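Side-chain contacts in periplasmic branched-chain amino acid-binding protein (Burkholderia mallei, PDB 3I09), which probably binds branched-chain amino acids or similar small carboxylates in the periplasm and delivers them to an ABC transporter: residues A[7-12]-A[27-32]; A[15-20]-A[148-153]; A[50-55]-A[81-86]; A[85-90]-A[96-101]. All blocks are in the same frame, centred on the assembly; numbering follows the deposited sequence.

Contact 1: A[7-12]-A[27-32]; sequences IGFITD and EAIKMA. With EDO (1,2-ethanediol), chain J.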
loop_
_atom_site.group_PDB
_atom_site.type_symbol
_atom_site.label_atom_id
_atom_site.label_comp_id
_atom_site.label_asym_id
_atom_site.label_seq_id
_atom_site.Cartn_x
_atom_site.Cartn_y
_atom_site.Cartn_z
ATOM N N ILE A 7 -8.431 4.308 18.601
ATOM C CA ILE A 7 -7.850 3.923 17.302
ATOM C C ILE A 7 -6.512 3.224 17.558
ATOM O O ILE A 7 -5.653 3.781 18.239
ATOM C CB ILE A 7 -7.639 5.165 16.476
ATOM C CG1 ILE A 7 -8.997 5.851 16.179
ATOM C CG2 ILE A 7 -6.869 4.840 15.159
ATOM C CD1 ILE A 7 -8.860 7.175 15.367
ATOM N N GLY A 8 -6.320 2.044 16.980
ATOM C CA GLY A 8 -5.069 1.322 17.138
ATOM C C GLY A 8 -4.402 1.163 15.784
ATOM O O GLY A 8 -5.072 0.896 14.795
ATOM N N PHE A 9 -3.090 1.361 15.748
ATOM C CA PHE A 9 -2.312 1.293 14.542
ATOM C C PHE A 9 -1.215 0.262 14.741
ATOM O O PHE A 9 -0.431 0.368 15.684
ATOM C CB PHE A 9 -1.706 2.663 14.259
ATOM C CG PHE A 9 -0.832 2.735 13.016
ATOM C CD1 PHE A 9 -1.269 2.253 11.803
ATOM C CD2 PHE A 9 0.422 3.344 13.076
ATOM C CE1 PHE A 9 -0.451 2.370 10.628
ATOM C CE2 PHE A 9 1.226 3.454 11.956
ATOM C CZ PHE A 9 0.788 3.011 10.738
ATOM N N ILE A 10 -1.168 -0.702 13.838
ATOM C CA ILE A 10 -0.157 -1.776 13.900
ATOM C C ILE A 10 0.570 -1.880 12.577
ATOM O O ILE A 10 -0.039 -2.101 11.508
ATOM C CB ILE A 10 -0.751 -3.139 14.265
ATOM C CG1 ILE A 10 -1.577 -3.059 15.536
ATOM C CG2 ILE A 10 0.421 -4.168 14.399
ATOM C CD1 ILE A 10 -2.238 -4.402 15.945
ATOM N N THR A 11 1.878 -1.683 12.619
ATOM C CA THR A 11 2.685 -1.644 11.417
ATOM C C THR A 11 4.113 -2.010 11.734
ATOM O O THR A 11 4.457 -2.272 12.895
ATOM C CB THR A 11 2.615 -0.232 10.720
ATOM O OG1 THR A 11 3.044 -0.357 9.350
ATOM C CG2 THR A 11 3.475 0.824 11.457
ATOM N N ASP A 12 4.930 -2.136 10.706
ATOM C CA ASP A 12 6.376 -2.375 10.906
ATOM C C ASP A 12 7.030 -1.028 11.279
ATOM O O ASP A 12 7.109 -0.118 10.445
ATOM C CB ASP A 12 7.015 -2.894 9.624
ATOM C CG ASP A 12 8.533 -3.024 9.718
ATOM O OD1 ASP A 12 9.051 -2.988 10.840
ATOM O OD2 ASP A 12 9.196 -3.179 8.655
ATOM N N GLU A 27 2.518 9.329 13.196
ATOM C CA GLU A 27 2.445 10.785 13.276
ATOM C C GLU A 27 1.255 11.362 12.438
ATOM O O GLU A 27 0.506 12.257 12.904
ATOM C CB GLU A 27 3.766 11.383 12.791
ATOM C CG GLU A 27 3.967 12.811 13.207
ATOM C CD GLU A 27 3.215 13.796 12.338
ATOM O OE1 GLU A 27 3.046 13.524 11.112
ATOM O OE2 GLU A 27 2.806 14.842 12.894
ATOM N N ALA A 28 1.093 10.845 11.229
ATOM C CA ALA A 28 0.011 11.247 10.334
ATOM C C ALA A 28 -1.368 10.933 10.934
ATOM O O ALA A 28 -2.291 11.752 10.882
ATOM C CB ALA A 28 0.204 10.592 8.968
ATOM N N ILE A 29 -1.490 9.770 11.568
ATOM C CA ILE A 29 -2.717 9.404 12.283
ATOM C C ILE A 29 -3.023 10.362 13.428
ATOM O O ILE A 29 -4.149 10.819 13.573
ATOM C CB ILE A 29 -2.678 7.949 12.770
ATOM C CG1 ILE A 29 -2.819 7.011 11.579
ATOM C CG2 ILE A 29 -3.757 7.698 13.858
ATOM C CD1 ILE A 29 -2.487 5.513 11.840
ATOM N N LYS A 30 -2.020 10.674 14.242
ATOM C CA LYS A 30 -2.217 11.603 15.331
ATOM C C LYS A 30 -2.569 13.003 14.818
ATOM O O LYS A 30 -3.372 13.662 15.441
ATOM C CB LYS A 30 -1.012 11.598 16.304
ATOM C CG LYS A 30 -0.906 10.227 17.009
ATOM C CD LYS A 30 0.275 10.086 17.948
ATOM C CE LYS A 30 0.073 10.936 19.228
ATOM N NZ LYS A 30 -1.061 10.481 20.117
HETATM N N MSE A 31 -1.981 13.436 13.693
HETATM C CA MSE A 31 -2.344 14.748 13.147
HETATM C C MSE A 31 -3.800 14.746 12.708
HETATM O O MSE A 31 -4.497 15.708 12.969
HETATM C CB MSE A 31 -1.441 15.158 11.989
HETATM C CG MSE A 31 -0.045 15.548 12.400
HETATM SE SE MSE A 31 0.943 16.191 10.838
HETATM C CE MSE A 31 -0.432 17.415 10.320
ATOM N N ALA A 32 -4.259 13.672 12.063
ATOM C CA ALA A 32 -5.673 13.572 11.637
ATOM C C ALA A 32 -6.623 13.652 12.846
ATOM O O ALA A 32 -7.644 14.278 12.785
ATOM C CB ALA A 32 -5.918 12.253 10.870
HETATM C C1 EDO J . -4.134 10.818 21.675
HETATM O O1 EDO J . -3.764 9.423 21.802
HETATM C C2 EDO J . -4.719 11.125 20.303
HETATM O O2 EDO J . -3.682 11.136 19.279
#
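Ile29, on helix 22-36, lays the end of its longer branch on the ring of Phe9 in strand 5-11, and this methyl-on-ring meeting dominates the contact. It is a CH-pi interaction: Ile29 CD1 stands 3.6 Å from the centroid of the Phe9 ring, 21° off the ring normal. The methyl is therefore over the face but displaced toward the root of the ring, with Ile29 CD1 only 3.4 Å from Phe9 CG. Contact weakens along the ring, since Ile29 CD1 is already 3.9 Å from Phe9 CE1. An extended branch in Ile29 (chi2 167°) carries this methyl clear of the helix backbone and onto the strand.

The purely apolar part is looser. The shorter branches of two isoleucines approach each other, Ile7 CG2 and Ile29 CG2 lying 4.4 Å apart. Ile7 and Phe9, two residues apart on the strand, thus meet the same helical residue from one side of the sheet. Val76 of the next strand touches both of them, while Val287 and Asp283 of helix 278-297 pack on Ile29 and Phe9 respectively.

Polar interaction stays at the margin. Lys30 NZ hydrogen-bonds to O2 of a 1,2-ethanediol at 2.8 Å, its chain bent near the end; the diol, probably from the crystallisation liquor, also bonds to Val47 N.

Strand 5-11 is hydrogen-bonded between strands 43-51 and 72-77, and helix 22-36 belongs to the connection that leads to strand 43-51. The arrangement is the opening beta-alpha unit of the Rossmann-like N-terminal lobe of a type I periplasmic binding protein.

Contact 2: A[15-20]-A[148-153]; sequences GLYADI and ADYAFG. With AAE (acetoacetic acid), chain C.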
loop_
_atom_site.group_PDB
_atom_site.type_symbol
_atom_site.label_atom_id
_atom_site.label_comp_id
_atom_site.label_asym_id
_atom_site.label_seq_id
_atom_site.Cartn_x
_atom_site.Cartn_y
_atom_site.Cartn_z
ATOM N N GLY A 15 11.709 -2.518 10.793
ATOM C CA GLY A 15 12.368 -3.272 9.725
ATOM C C GLY A 15 12.290 -2.589 8.355
ATOM O O GLY A 15 12.285 -1.345 8.256
ATOM N N LEU A 16 12.226 -3.402 7.311
ATOM C CA LEU A 16 12.417 -2.937 5.939
ATOM C C LEU A 16 11.271 -2.021 5.431
ATOM O O LEU A 16 11.409 -1.413 4.370
ATOM C CB LEU A 16 12.582 -4.105 4.992
ATOM C CG LEU A 16 11.332 -4.893 4.563
ATOM C CD1 LEU A 16 11.715 -5.868 3.460
ATOM C CD2 LEU A 16 10.674 -5.660 5.731
ATOM N N TYR A 17 10.150 -1.962 6.150
ATOM C CA TYR A 17 9.015 -1.091 5.770
ATOM C C TYR A 17 8.824 0.137 6.679
ATOM O O TYR A 17 7.861 0.894 6.502
ATOM C CB TYR A 17 7.710 -1.908 5.717
ATOM C CG TYR A 17 7.755 -3.064 4.746
ATOM C CD1 TYR A 17 8.309 -2.921 3.508
ATOM C CD2 TYR A 17 7.196 -4.322 5.080
ATOM C CE1 TYR A 17 8.325 -3.978 2.590
ATOM C CE2 TYR A 17 7.220 -5.383 4.191
ATOM C CZ TYR A 17 7.781 -5.203 2.935
ATOM O OH TYR A 17 7.821 -6.225 2.014
ATOM N N ALA A 18 9.755 0.376 7.597
ATOM C CA ALA A 18 9.578 1.442 8.597
ATOM C C ALA A 18 9.556 2.833 7.955
ATOM O O ALA A 18 8.756 3.676 8.354
ATOM C CB ALA A 18 10.687 1.377 9.682
ATOM N N ASP A 19 10.393 3.058 6.951
ATOM C CA ASP A 19 10.521 4.408 6.377
ATOM C C ASP A 19 9.302 4.787 5.597
ATOM O O ASP A 19 8.900 5.939 5.612
ATOM C CB ASP A 19 11.745 4.530 5.453
ATOM C CG ASP A 19 13.052 4.483 6.182
ATOM O OD1 ASP A 19 13.113 4.869 7.367
ATOM O OD2 ASP A 19 14.039 4.070 5.534
ATOM N N ILE A 20 8.699 3.830 4.890
ATOM C CA ILE A 20 7.567 4.150 4.005
ATOM C C ILE A 20 6.240 4.325 4.795
ATOM O O ILE A 20 5.254 4.852 4.283
ATOM C CB ILE A 20 7.388 3.066 2.886
ATOM C CG1 ILE A 20 7.161 1.681 3.486
ATOM C CG2 ILE A 20 8.578 3.034 1.923
ATOM C CD1 ILE A 20 6.732 0.657 2.452
ATOM N N ALA A 148 9.116 -11.946 -3.280
ATOM C CA ALA A 148 9.216 -12.095 -1.831
ATOM C C ALA A 148 8.336 -13.272 -1.389
ATOM O O ALA A 148 7.156 -13.357 -1.742
ATOM C CB ALA A 148 8.792 -10.820 -1.094
ATOM N N ASP A 149 8.917 -14.138 -0.572
ATOM C CA ASP A 149 8.294 -15.406 -0.179
ATOM C C ASP A 149 7.315 -15.271 0.963
ATOM O O ASP A 149 7.571 -15.757 2.067
ATOM C CB ASP A 149 9.396 -16.433 0.176
ATOM C CG ASP A 149 8.853 -17.868 0.339
ATOM O OD1 ASP A 149 7.710 -18.159 -0.110
ATOM O OD2 ASP A 149 9.593 -18.715 0.929
ATOM N N TYR A 150 6.208 -14.585 0.703
ATOM C CA TYR A 150 5.102 -14.462 1.652
ATOM C C TYR A 150 3.900 -13.920 0.889
ATOM O O TYR A 150 3.974 -13.751 -0.319
ATOM C CB TYR A 150 5.452 -13.585 2.874
ATOM C CG TYR A 150 5.516 -12.105 2.636
ATOM C CD1 TYR A 150 6.461 -11.556 1.779
ATOM C CD2 TYR A 150 4.684 -11.234 3.345
ATOM C CE1 TYR A 150 6.539 -10.154 1.584
ATOM C CE2 TYR A 150 4.754 -9.867 3.159
ATOM C CZ TYR A 150 5.693 -9.326 2.304
ATOM O OH TYR A 150 5.748 -7.948 2.143
ATOM N N ALA A 151 2.791 -13.697 1.588
ATOM C CA ALA A 151 1.507 -13.398 0.949
ATOM C C ALA A 151 1.565 -12.262 -0.053
ATOM O O ALA A 151 0.924 -12.328 -1.096
ATOM C CB ALA A 151 0.441 -13.072 2.002
ATOM N N PHE A 152 2.317 -11.209 0.258
ATOM C CA PHE A 152 2.408 -10.085 -0.661
ATOM C C PHE A 152 3.065 -10.439 -1.988
ATOM O O PHE A 152 2.522 -10.135 -3.042
ATOM C CB PHE A 152 3.166 -8.902 -0.029
ATOM C CG PHE A 152 3.467 -7.816 -0.993
ATOM C CD1 PHE A 152 2.444 -7.000 -1.475
ATOM C CD2 PHE A 152 4.766 -7.621 -1.461
ATOM C CE1 PHE A 152 2.714 -5.992 -2.376
ATOM C CE2 PHE A 152 5.041 -6.633 -2.391
ATOM C CZ PHE A 152 4.013 -5.798 -2.844
ATOM N N GLY A 153 4.258 -11.038 -1.935
ATOM C CA GLY A 153 4.960 -11.413 -3.154
ATOM C C GLY A 153 4.133 -12.331 -4.016
ATOM O O GLY A 153 4.023 -12.133 -5.236
HETATM O O1 AAE C . 1.686 -5.859 1.438
HETATM C C2 AAE C . 2.904 -5.863 1.692
HETATM O O3 AAE C . 3.444 -6.765 2.370
HETATM C C4 AAE C . 3.766 -4.761 1.102
HETATM C C5 AAE C . 3.901 -3.603 2.051
HETATM O O8 AAE C . 3.173 -3.502 3.068
HETATM C C9 AAE C . 4.836 -2.517 1.606
#
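Tyr17 and Tyr150 approach from opposite directions until their hydroxyls are 2.7 Å apart, Tyr17 OH to Tyr150 OH, a distance that suits a hydrogen bond although its proton is not settled. The first segment begins with a type I turn from Gly15 to Ala18. Within it Leu16 places its CG over the centre of one face of the Tyr17 ring. Against the opposite face, nearer the rim, comes the methyl of acetoacetic acid, with Tyr17 CE1 3.9 Å from ligand C9.

The Tyr150 hydroxyl sits close to the plane of the Tyr17 ring, at its edge, and makes a second contact: Tyr150 OH hydrogen-bonds to ligand O3 at 2.6 Å. The two tyrosines come from the two lobes of a type I periplasmic binding protein, so they face each other across the ligand cleft. Tyr150 is the N-cap residue of helix 151-166. With chi1 at 74° its ring swings out from the helix start and takes OH to Tyr17 and the ligand; the helix's first turn brings in Phe152, whose ring centre underlies ligand C4 at a height of 3.6 Å.

Further along the first segment, Ile20 reaches the ligand's methyl end, its CD1 3.8 Å from ligand C9.

Contact 3: A[50-55]-A[81-86]; sequences ADHQNK and SATALS. With AAE (acetoacetic acid), chain C.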
loop_
_atom_site.group_PDB
_atom_site.type_symbol
_atom_site.label_atom_id
_atom_site.label_comp_id
_atom_site.label_asym_id
_atom_site.label_seq_id
_atom_site.Cartn_x
_atom_site.Cartn_y
_atom_site.Cartn_z
ATOM N N ALA A 50 1.438 -0.294 17.898
ATOM C CA ALA A 50 2.355 -1.386 18.165
ATOM C C ALA A 50 3.191 -1.654 16.936
ATOM O O ALA A 50 2.735 -1.438 15.809
ATOM C CB ALA A 50 1.580 -2.656 18.587
ATOM N N ASP A 51 4.419 -2.114 17.167
ATOM C CA ASP A 51 5.320 -2.563 16.093
ATOM C C ASP A 51 5.107 -4.060 15.954
ATOM O O ASP A 51 5.386 -4.821 16.910
ATOM C CB ASP A 51 6.771 -2.322 16.535
ATOM C CG ASP A 51 7.797 -2.742 15.504
ATOM O OD1 ASP A 51 7.447 -3.236 14.400
ATOM O OD2 ASP A 51 9.008 -2.566 15.798
ATOM N N HIS A 52 4.609 -4.511 14.808
ATOM C CA HIS A 52 4.442 -5.969 14.609
ATOM C C HIS A 52 5.708 -6.719 14.265
ATOM O O HIS A 52 5.690 -7.949 14.230
ATOM C CB HIS A 52 3.310 -6.336 13.633
ATOM C CG HIS A 52 3.424 -5.779 12.248
ATOM N ND1 HIS A 52 4.573 -5.820 11.484
ATOM C CD2 HIS A 52 2.456 -5.283 11.438
ATOM C CE1 HIS A 52 4.313 -5.353 10.278
ATOM N NE2 HIS A 52 3.035 -5.005 10.228
ATOM N N GLN A 53 6.776 -5.982 13.996
ATOM C CA GLN A 53 8.076 -6.585 13.697
ATOM C C GLN A 53 7.979 -7.559 12.515
ATOM O O GLN A 53 8.742 -8.505 12.424
ATOM C CB GLN A 53 8.615 -7.302 14.944
ATOM C CG GLN A 53 8.483 -6.480 16.235
ATOM C CD GLN A 53 9.330 -7.004 17.366
ATOM O OE1 GLN A 53 10.499 -7.384 17.172
ATOM N NE2 GLN A 53 8.763 -7.011 18.563
ATOM N N ASN A 54 7.051 -7.316 11.600
ATOM C CA ASN A 54 6.818 -8.236 10.470
ATOM C C ASN A 54 6.484 -9.676 10.863
ATOM O O ASN A 54 6.824 -10.621 10.144
ATOM C CB ASN A 54 7.958 -8.158 9.465
ATOM C CG ASN A 54 7.993 -6.826 8.802
ATOM O OD1 ASN A 54 7.000 -6.427 8.198
ATOM N ND2 ASN A 54 9.135 -6.103 8.922
ATOM N N LYS A 55 5.751 -9.796 11.978
ATOM C CA LYS A 55 5.267 -11.065 12.483
ATOM C C LYS A 55 3.745 -11.052 12.522
ATOM O O LYS A 55 3.125 -10.286 13.296
ATOM C CB LYS A 55 5.792 -11.308 13.903
ATOM C CG LYS A 55 7.320 -11.384 14.030
ATOM C CD LYS A 55 7.990 -12.411 13.178
ATOM C CE LYS A 55 9.509 -12.438 13.511
ATOM N NZ LYS A 55 10.242 -13.335 12.603
ATOM N N SER A 81 1.565 -7.811 4.213
ATOM C CA SER A 81 0.312 -8.493 3.909
ATOM C C SER A 81 0.056 -9.727 4.783
ATOM O O SER A 81 -1.088 -10.071 4.977
ATOM C CB SER A 81 0.216 -8.897 2.432
ATOM O OG SER A 81 0.024 -7.775 1.593
ATOM N N ALA A 82 1.103 -10.382 5.293
ATOM C CA ALA A 82 0.883 -11.523 6.206
ATOM C C ALA A 82 0.208 -10.989 7.480
ATOM O O ALA A 82 -0.769 -11.589 7.976
ATOM C CB ALA A 82 2.179 -12.258 6.526
ATOM N N THR A 83 0.699 -9.853 7.996
ATOM C CA THR A 83 0.069 -9.226 9.162
ATOM C C THR A 83 -1.313 -8.684 8.832
ATOM O O THR A 83 -2.235 -8.770 9.659
ATOM C CB THR A 83 0.908 -8.134 9.828
ATOM O OG1 THR A 83 0.881 -6.933 9.056
ATOM C CG2 THR A 83 2.346 -8.562 10.042
ATOM N N ALA A 84 -1.489 -8.164 7.622
ATOM C CA ALA A 84 -2.792 -7.626 7.230
ATOM C C ALA A 84 -3.875 -8.709 7.282
ATOM O O ALA A 84 -5.020 -8.445 7.673
ATOM C CB ALA A 84 -2.756 -7.020 5.805
ATOM N N LEU A 85 -3.523 -9.883 6.793
ATOM C CA LEU A 85 -4.437 -11.033 6.728
ATOM C C LEU A 85 -4.709 -11.655 8.074
ATOM O O LEU A 85 -5.827 -12.048 8.331
ATOM C CB LEU A 85 -3.928 -12.052 5.735
ATOM C CG LEU A 85 -4.012 -11.581 4.275
ATOM C CD1 LEU A 85 -3.234 -12.530 3.365
ATOM C CD2 LEU A 85 -5.467 -11.457 3.792
ATOM N N SER A 86 -3.707 -11.725 8.949
ATOM C CA SER A 86 -3.949 -12.250 10.304
ATOM C C SER A 86 -4.863 -11.307 11.087
ATOM O O SER A 86 -5.821 -11.762 11.751
ATOM C CB SER A 86 -2.628 -12.560 11.044
ATOM O OG SER A 86 -1.890 -11.393 11.376
HETATM O O1 AAE C . 1.686 -5.859 1.438
HETATM C C2 AAE C . 2.904 -5.863 1.692
HETATM O O3 AAE C . 3.444 -6.765 2.370
HETATM C C4 AAE C . 3.766 -4.761 1.102
HETATM C C5 AAE C . 3.901 -3.603 2.051
HETATM O O8 AAE C . 3.173 -3.502 3.068
HETATM C C9 AAE C . 4.836 -2.517 1.606
#
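Thr83 meets the His52 imidazole with both branches at once. Its methyl sits above the middle of the ring, CG2 being 3.5 Å from the His52 centroid and just 7° off the normal, a CH-pi contact. The hydroxyl falls toward the rim, Thr83 OG1 lying 3.1 Å from His52 NE2. With chi1 at 76°, OG1 sits between backbone N and carbonyl carbon, and CG2, anti to the carbonyl carbon, lies over the ring face.

Thr83 CG2 also touches the loop backbone, 3.8 Å from Lys55 O. The stronger polar partners lie elsewhere: His52 NE2 bonds to Thr79 O, and Thr83 OG1 to Asn80 O. Within the loop, Asn54 N donates to His52 ND1 at 2.9 Å, slightly tilted from the ring plane, while Asp51 OD1 closes an Asx turn on Gln53 N.

At the start of helix 81-94, Ser81 holds the carboxylate of acetoacetic acid with two hydrogen bonds: Ser81 N reaches ligand O3 at 2.8 Å and Ser81 OG reaches ligand O1 at 2.5 Å. Since ND1 accepts and NE2 faces a carbonyl, His52 is probably neutral with its proton on NE2, and bonds at both ring nitrogens would fix the ring's rotation.

Contact 4: A[85-90]-A[96-101]; sequences LSMNQV and KVYINI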
loop_
_atom_site.group_PDB
_atom_site.type_symbol
_atom_site.label_atom_id
_atom_site.label_comp_id
_atom_site.label_asym_id
_atom_site.label_seq_id
_atom_site.Cartn_x
_atom_site.Cartn_y
_atom_site.Cartn_z
ATOM N N LEU A 85 -3.523 -9.883 6.793
ATOM C CA LEU A 85 -4.437 -11.033 6.728
ATOM C C LEU A 85 -4.709 -11.655 8.074
ATOM O O LEU A 85 -5.827 -12.048 8.331
ATOM C CB LEU A 85 -3.928 -12.052 5.735
ATOM C CG LEU A 85 -4.012 -11.581 4.275
ATOM C CD1 LEU A 85 -3.234 -12.530 3.365
ATOM C CD2 LEU A 85 -5.467 -11.457 3.792
ATOM N N SER A 86 -3.707 -11.725 8.949
ATOM C CA SER A 86 -3.949 -12.250 10.304
ATOM C C SER A 86 -4.863 -11.307 11.087
ATOM O O SER A 86 -5.821 -11.762 11.751
ATOM C CB SER A 86 -2.628 -12.560 11.044
ATOM O OG SER A 86 -1.890 -11.393 11.376
HETATM N N MSE A 87 -4.633 -10.004 10.966
HETATM C CA MSE A 87 -5.510 -9.018 11.592
HETATM C C MSE A 87 -6.921 -9.008 11.034
HETATM O O MSE A 87 -7.900 -8.853 11.786
HETATM C CB MSE A 87 -4.878 -7.612 11.481
HETATM C CG MSE A 87 -3.681 -7.487 12.392
HETATM SE SE MSE A 87 -2.927 -5.665 12.435
HETATM C CE MSE A 87 -2.343 -5.516 10.675
ATOM N N ASN A 88 -7.019 -9.145 9.723
ATOM C CA ASN A 88 -8.323 -9.215 9.029
ATOM C C ASN A 88 -9.224 -10.295 9.610
ATOM O O ASN A 88 -10.428 -10.069 9.781
ATOM C CB ASN A 88 -8.058 -9.505 7.561
ATOM C CG ASN A 88 -9.266 -9.296 6.682
ATOM O OD1 ASN A 88 -9.881 -8.233 6.686
ATOM N ND2 ASN A 88 -9.583 -10.325 5.873
ATOM N N GLN A 89 -8.651 -11.471 9.845
ATOM C CA GLN A 89 -9.404 -12.565 10.430
ATOM C C GLN A 89 -9.929 -12.227 11.830
ATOM O O GLN A 89 -11.096 -12.474 12.124
ATOM C CB GLN A 89 -8.571 -13.824 10.488
ATOM C CG GLN A 89 -9.365 -14.961 11.057
ATOM C CD GLN A 89 -8.812 -16.301 10.695
ATOM O OE1 GLN A 89 -9.043 -16.804 9.585
ATOM N NE2 GLN A 89 -8.102 -16.915 11.632
ATOM N N VAL A 90 -9.076 -11.623 12.664
ATOM C CA VAL A 90 -9.484 -11.205 13.998
ATOM C C VAL A 90 -10.580 -10.146 13.937
ATOM O O VAL A 90 -11.598 -10.266 14.605
ATOM C CB VAL A 90 -8.298 -10.659 14.805
ATOM C CG1 VAL A 90 -8.780 -10.165 16.151
ATOM C CG2 VAL A 90 -7.203 -11.754 14.951
ATOM N N LYS A 96 -15.255 -5.901 14.133
ATOM C CA LYS A 96 -14.669 -4.600 14.409
ATOM C C LYS A 96 -14.176 -3.985 13.124
ATOM O O LYS A 96 -13.649 -4.675 12.267
ATOM C CB LYS A 96 -13.484 -4.700 15.352
ATOM C CG LYS A 96 -13.802 -5.284 16.710
ATOM C CD LYS A 96 -14.735 -4.402 17.510
ATOM C CE LYS A 96 -14.990 -5.054 18.870
ATOM N NZ LYS A 96 -16.154 -4.476 19.579
ATOM N N VAL A 97 -14.332 -2.668 13.006
ATOM C CA VAL A 97 -13.909 -1.964 11.808
ATOM C C VAL A 97 -12.382 -1.978 11.616
ATOM O O VAL A 97 -11.607 -1.610 12.518
ATOM C CB VAL A 97 -14.424 -0.485 11.800
ATOM C CG1 VAL A 97 -13.934 0.277 10.517
ATOM C CG2 VAL A 97 -15.976 -0.463 11.944
ATOM N N TYR A 98 -11.968 -2.423 10.438
ATOM C CA TYR A 98 -10.584 -2.630 10.109
ATOM C C TYR A 98 -10.282 -1.931 8.770
ATOM O O TYR A 98 -10.828 -2.314 7.711
ATOM C CB TYR A 98 -10.300 -4.128 10.015
ATOM C CG TYR A 98 -8.899 -4.513 9.524
ATOM C CD1 TYR A 98 -7.744 -3.931 10.049
ATOM C CD2 TYR A 98 -8.746 -5.503 8.564
ATOM C CE1 TYR A 98 -6.483 -4.324 9.616
ATOM C CE2 TYR A 98 -7.507 -5.899 8.116
ATOM C CZ TYR A 98 -6.379 -5.313 8.635
ATOM O OH TYR A 98 -5.167 -5.713 8.155
ATOM N N ILE A 99 -9.396 -0.937 8.819
ATOM C CA ILE A 99 -8.986 -0.265 7.614
ATOM C C ILE A 99 -7.512 -0.527 7.400
ATOM O O ILE A 99 -6.665 -0.191 8.243
ATOM C CB ILE A 99 -9.257 1.232 7.680
ATOM C CG1 ILE A 99 -10.735 1.458 7.946
ATOM C CG2 ILE A 99 -8.839 1.879 6.351
ATOM C CD1 ILE A 99 -11.109 2.944 8.085
ATOM N N ASN A 100 -7.199 -1.198 6.303
ATOM C CA ASN A 100 -5.811 -1.471 5.956
ATOM C C ASN A 100 -5.267 -0.513 4.901
ATOM O O ASN A 100 -5.877 -0.326 3.838
ATOM C CB ASN A 100 -5.605 -2.890 5.489
ATOM C CG ASN A 100 -4.114 -3.212 5.387
ATOM O OD1 ASN A 100 -3.452 -2.743 4.474
ATOM N ND2 ASN A 100 -3.576 -3.937 6.383
ATOM N N ILE A 101 -4.139 0.130 5.234
ATOM C CA ILE A 101 -3.470 1.043 4.310
ATOM C C ILE A 101 -2.176 0.448 3.732
ATOM O O ILE A 101 -1.967 0.421 2.506
ATOM C CB ILE A 101 -3.102 2.386 5.007
ATOM C CG1 ILE A 101 -4.347 3.272 5.206
ATOM C CG2 ILE A 101 -2.081 3.162 4.179
ATOM C CD1 ILE A 101 -5.363 2.717 6.051
#
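Tyr98 packs beneath helix 81-94, where its ring meets Met87 and Asn88 in turn. It is the residue of strand 97-100 that carries the contact, with CG anti to its own backbone N (chi1 174°) and the ring reaching out from the sheet to the helix.

The Asn88 side comes in at the ring edge. Asn88 OD1 lies in the ring plane, 3.5 Å from Tyr98 CD2, with the amide and ring planes 42° apart; Asn88 CA is equally near the adjoining corner, 3.5 Å from Tyr98 CE2. That amide has its polar partners elsewhere, Thr117 on OD1 and Gln112 O on ND2, so it meets the tyrosine as a neighbour already held in place. Met87, a selenomethionine here, crosses Tyr98 at about a right angle and touches the phenol end: its CB is 4.0 Å from Tyr98 CZ, and its bent chain returns CE to 3.8 Å from Tyr98 OH. Leu75 of strand 72-77 packs against both residues.

Two positions on, Asn100 points the same way from the strand. Asn100 ND2 donates to Tyr98 OH at 3.0 Å with an angle of 157°, while its OD1 takes Ala103 N. The contact thus joins helix and final strand of the beta-alpha-beta unit 72-77, 81-94, 97-100.

Besides accepting from Asn100, the Tyr98 hydroxyl bonds to the carbonyl O of Ala84, one turn before Asn88 in the helix. A buried phenol is thereby gripped from both strand and helix, which satisfies its oxygen and fixes where the ring lies between apolar and amide neighbours.

How the contacts relate
Contacts 1, 3 and 4 all belong to the N-terminal lobe and reach its one mixed sheet; contact 2 alone spans the cleft to the other lobe. Contacts 2 and 3 have centres 10 Å apart and both touch acetoacetic acid. Asp12 links the loops: its OD2 is 2.9 Å from Tyr17 N of contact 2 and also 2.9 Å from Asn54 ND2 of contact 3. Contacts 3 and 4 share helix 81-94, where they overlap at Leu85 and Ser86. Behind the pocket, the side chains of Phe9 and Tyr98 are each about 10 Å from the bound acetoacetic acid, and Ile10 CD1 packs 3.8 Å from Met87 SE, bringing contacts 1 and 4 together.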